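Periplasmic oligopeptide-binding protein (Burkholderia pseudomallei, PDB 3ZS6) binds oligopeptides in the periplasm and probably hands them to an ABC transporter for uptake. Local coordinates at residues Y101-E106 against S424-V429. Numbering follows the deposited sequence.
Sequences YTILVE and SSQNTV
Gln426 lays its amide obliquely beside the Tyr101 ring, NE2 3.8 Å from CD1, the two planes 37° apart. It belongs to a type I beta turn, Ser424 to Asn427, that meets the loop 101-106 beside the bound peptide, in the wall of the binding cleft of this family 5 solute-binding protein. The chain of Gln426 is bent at chi2 (-70°), which turns the amide back beside the ring; NE2 is held by hydrogen bonds to the carbonyl of Lys100 and to Glu24. Tyr101 OH bonds Asp409 and, weakly, the peptide backbone, while Gln426 packs on an apolar peptide side chain, so the contact forms part of the ligand pocket. Ile103 fills the middle: CD1 lies over one face of the Tyr101 ring near the rim and 3.9 Å from Gln426 CG, while CG2 makes a van der Waals contact with Ser424 OG at 3.3 Å. That hydroxyl is hydrogen-bonded to Asp418 O and accepts from Gln426 N (3.1 Å), forming an ST turn. Ser425 sets CB 3.4 Å from Thr102 OG1, and its OG bonds the Lys100 carbonyl. Glu106 OE2 is salt-bridged to Arg421; a water bonds Thr102 OG1 and takes the N-H of Ser425 at 3.0 Å from N.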
ATOM      1  N   TYR A 101      -3.347  -5.028   9.767  1.00 13.71           N
ATOM      2  CA  TYR A 101      -3.407  -3.618   9.387  1.00 16.51           C
ATOM      3  C   TYR A 101      -3.953  -2.712  10.474  1.00 13.31           C
ATOM      4  O   TYR A 101      -4.742  -1.815  10.197  1.00 22.24           O
ATOM      5  CB  TYR A 101      -4.206  -3.420   8.092  1.00 15.70           C
ATOM      6  CG  TYR A 101      -3.531  -2.477   7.108  1.00 15.26           C
ATOM      7  CD1 TYR A 101      -2.561  -2.948   6.229  1.00 11.46           C
ATOM      8  CD2 TYR A 101      -3.849  -1.125   7.070  1.00 10.93           C
ATOM      9  CE1 TYR A 101      -1.938  -2.109   5.333  1.00 14.74           C
ATOM     10  CE2 TYR A 101      -3.226  -0.262   6.162  1.00 11.13           C
ATOM     11  CZ  TYR A 101      -2.270  -0.773   5.295  1.00 12.62           C
ATOM     12  OH  TYR A 101      -1.627   0.040   4.389  1.00 10.96           O
ATOM     13  N   THR A 102      -3.515  -2.927  11.710  1.00 15.27           N
ATOM     14  CA  THR A 102      -3.947  -2.073  12.815  1.00 19.30           C
ATOM     15  C   THR A 102      -3.374  -0.652  12.726  1.00 19.96           C
ATOM     16  O   THR A 102      -3.797   0.241  13.455  1.00 16.38           O
ATOM     17  CB  THR A 102      -3.580  -2.691  14.180  1.00 20.17           C
ATOM     18  OG1 THR A 102      -2.179  -2.975  14.212  1.00 14.39           O
ATOM     19  CG2 THR A 102      -4.363  -3.987  14.418  1.00 13.85           C
ATOM     20  N   ILE A 103      -2.413  -0.442  11.830  1.00 23.22           N
ATOM     21  CA  ILE A 103      -1.747   0.859  11.733  1.00 18.64           C
ATOM     22  C   ILE A 103      -2.720   2.021  11.501  1.00 19.30           C
ATOM     23  O   ILE A 103      -2.528   3.107  12.048  1.00 19.64           O
ATOM     24  CB  ILE A 103      -0.648   0.875  10.643  1.00 16.81           C
ATOM     25  CG1 ILE A 103      -1.231   0.459   9.287  1.00 21.08           C
ATOM     26  CG2 ILE A 103       0.523  -0.042  11.049  1.00 19.37           C
ATOM     27  CD1 ILE A 103      -0.260   0.584   8.123  1.00 16.97           C
ATOM     28  N   LEU A 104      -3.762   1.800  10.703  1.00  9.10           N
ATOM     29  CA  LEU A 104      -4.698   2.881  10.386  1.00 16.45           C
ATOM     30  C   LEU A 104      -5.556   3.319  11.573  1.00 20.03           C
ATOM     31  O   LEU A 104      -5.892   4.495  11.696  1.00 26.65           O
ATOM     32  CB  LEU A 104      -5.602   2.515   9.195  1.00 18.47           C
ATOM     33  CG  LEU A 104      -4.928   2.587   7.824  1.00 18.90           C
ATOM     34  CD1 LEU A 104      -5.936   2.339   6.702  1.00 16.35           C
ATOM     35  CD2 LEU A 104      -4.236   3.922   7.643  1.00 17.38           C
ATOM     36  N   VAL A 105      -5.905   2.381  12.446  1.00 17.54           N
ATOM     37  CA  VAL A 105      -6.726   2.719  13.601  1.00 25.12           C
ATOM     38  C   VAL A 105      -5.844   3.180  14.760  1.00 20.63           C
ATOM     39  O   VAL A 105      -6.324   3.671  15.778  1.00 20.05           O
ATOM     40  CB  VAL A 105      -7.612   1.532  14.029  1.00 27.65           C
ATOM     41  CG1 VAL A 105      -6.787   0.506  14.803  1.00 17.53           C
ATOM     42  CG2 VAL A 105      -8.797   2.023  14.856  1.00 24.17           C
ATOM     43  N   GLU A 106      -4.538   3.053  14.578  1.00 19.73           N
ATOM     44  CA  GLU A 106      -3.590   3.361  15.641  1.00 26.75           C
ATOM     45  C   GLU A 106      -3.633   4.828  16.074  1.00 24.74           C
ATOM     46  O   GLU A 106      -3.274   5.149  17.209  1.00 24.57           O
ATOM     47  CB  GLU A 106      -2.173   2.970  15.213  1.00 29.69           C
ATOM     48  CG  GLU A 106      -1.327   2.356  16.308  1.00 39.49           C
ATOM     49  CD  GLU A 106      -0.007   1.820  15.777  1.00 47.40           C
ATOM     50  OE1 GLU A 106      -0.027   0.805  15.050  1.00 47.33           O
ATOM     51  OE2 GLU A 106       1.048   2.418  16.078  1.00 49.40           O
ATOM     52  N   SER A 424       5.036  -1.608  14.904  1.00 18.34           N
ATOM     53  CA  SER A 424       3.997  -1.411  13.888  1.00 17.39           C
ATOM     54  C   SER A 424       3.621  -2.733  13.221  1.00 18.91           C
ATOM     55  O   SER A 424       4.487  -3.573  12.968  1.00 18.28           O
ATOM     56  CB  SER A 424       4.463  -0.424  12.820  1.00 14.10           C
ATOM     57  OG  SER A 424       3.689  -0.568  11.650  1.00 13.06           O
ATOM     58  N   SER A 425       2.336  -2.911  12.920  1.00 14.99           N
ATOM     59  CA  SER A 425       1.867  -4.145  12.297  1.00 16.38           C
ATOM     60  C   SER A 425       2.426  -4.334  10.882  1.00 14.77           C
ATOM     61  O   SER A 425       2.408  -5.435  10.347  1.00 15.13           O
ATOM     62  CB  SER A 425       0.328  -4.203  12.282  1.00 17.87           C
ATOM     63  OG  SER A 425      -0.229  -3.400  11.244  1.00 15.07           O
ATOM     64  N   GLN A 426       2.905  -3.261  10.266  1.00 16.06           N
ATOM     65  CA  GLN A 426       3.466  -3.371   8.921  1.00 14.09           C
ATOM     66  C   GLN A 426       4.988  -3.143   8.906  1.00 11.45           C
ATOM     67  O   GLN A 426       5.601  -2.988   7.845  1.00 11.79           O
ATOM     68  CB  GLN A 426       2.741  -2.431   7.944  1.00 10.43           C
ATOM     69  CG  GLN A 426       1.334  -2.903   7.556  1.00  8.66           C
ATOM     70  CD  GLN A 426       1.362  -4.140   6.671  1.00 12.63           C
ATOM     71  OE1 GLN A 426       2.185  -4.249   5.761  1.00 13.20           O
ATOM     72  NE2 GLN A 426       0.460  -5.079   6.935  1.00 10.35           N
ATOM     73  N   ASN A 427       5.584  -3.110  10.093  1.00 13.37           N
ATOM     74  CA  ASN A 427       7.041  -3.164  10.232  1.00 14.94           C
ATOM     75  C   ASN A 427       7.458  -4.634  10.188  1.00 12.79           C
ATOM     76  O   ASN A 427       7.567  -5.305  11.216  1.00 13.52           O
ATOM     77  CB  ASN A 427       7.469  -2.498  11.545  1.00 15.69           C
ATOM     78  CG  ASN A 427       8.988  -2.458  11.728  1.00 19.49           C
ATOM     79  OD1 ASN A 427       9.725  -3.262  11.154  1.00 13.42           O
ATOM     80  ND2 ASN A 427       9.453  -1.523  12.544  1.00 15.42           N
ATOM     81  N   THR A 428       7.634  -5.151   8.980  1.00 17.69           N
ATOM     82  CA  THR A 428       7.924  -6.568   8.819  1.00 14.50           C
ATOM     83  C   THR A 428       9.425  -6.874   8.909  1.00 15.38           C
ATOM     84  O   THR A 428       9.797  -7.983   9.289  1.00 11.79           O
ATOM     85  CB  THR A 428       7.312  -7.145   7.509  1.00 12.91           C
ATOM     86  OG1 THR A 428       7.853  -6.464   6.371  1.00 12.34           O
ATOM     87  CG2 THR A 428       5.782  -7.003   7.510  1.00  9.31           C
ATOM     88  N   VAL A 429      10.284  -5.900   8.593  1.00  9.07           N
ATOM     89  CA  VAL A 429      11.735  -6.130   8.706  1.00 13.63           C
ATOM     90  C   VAL A 429      12.183  -6.295  10.164  1.00 17.52           C
ATOM     91  O   VAL A 429      13.239  -6.877  10.441  1.00 14.80           O
ATOM     92  CB  VAL A 429      12.580  -5.031   8.032  1.00 15.30           C
ATOM     93  CG1 VAL A 429      12.185  -4.891   6.558  1.00  9.09           C
ATOM     94  CG2 VAL A 429      12.448  -3.694   8.786  1.00 12.83           C
TER
HETATM   95  O   HOH W   1       0.123  -1.486  14.267  1.00 22.25           O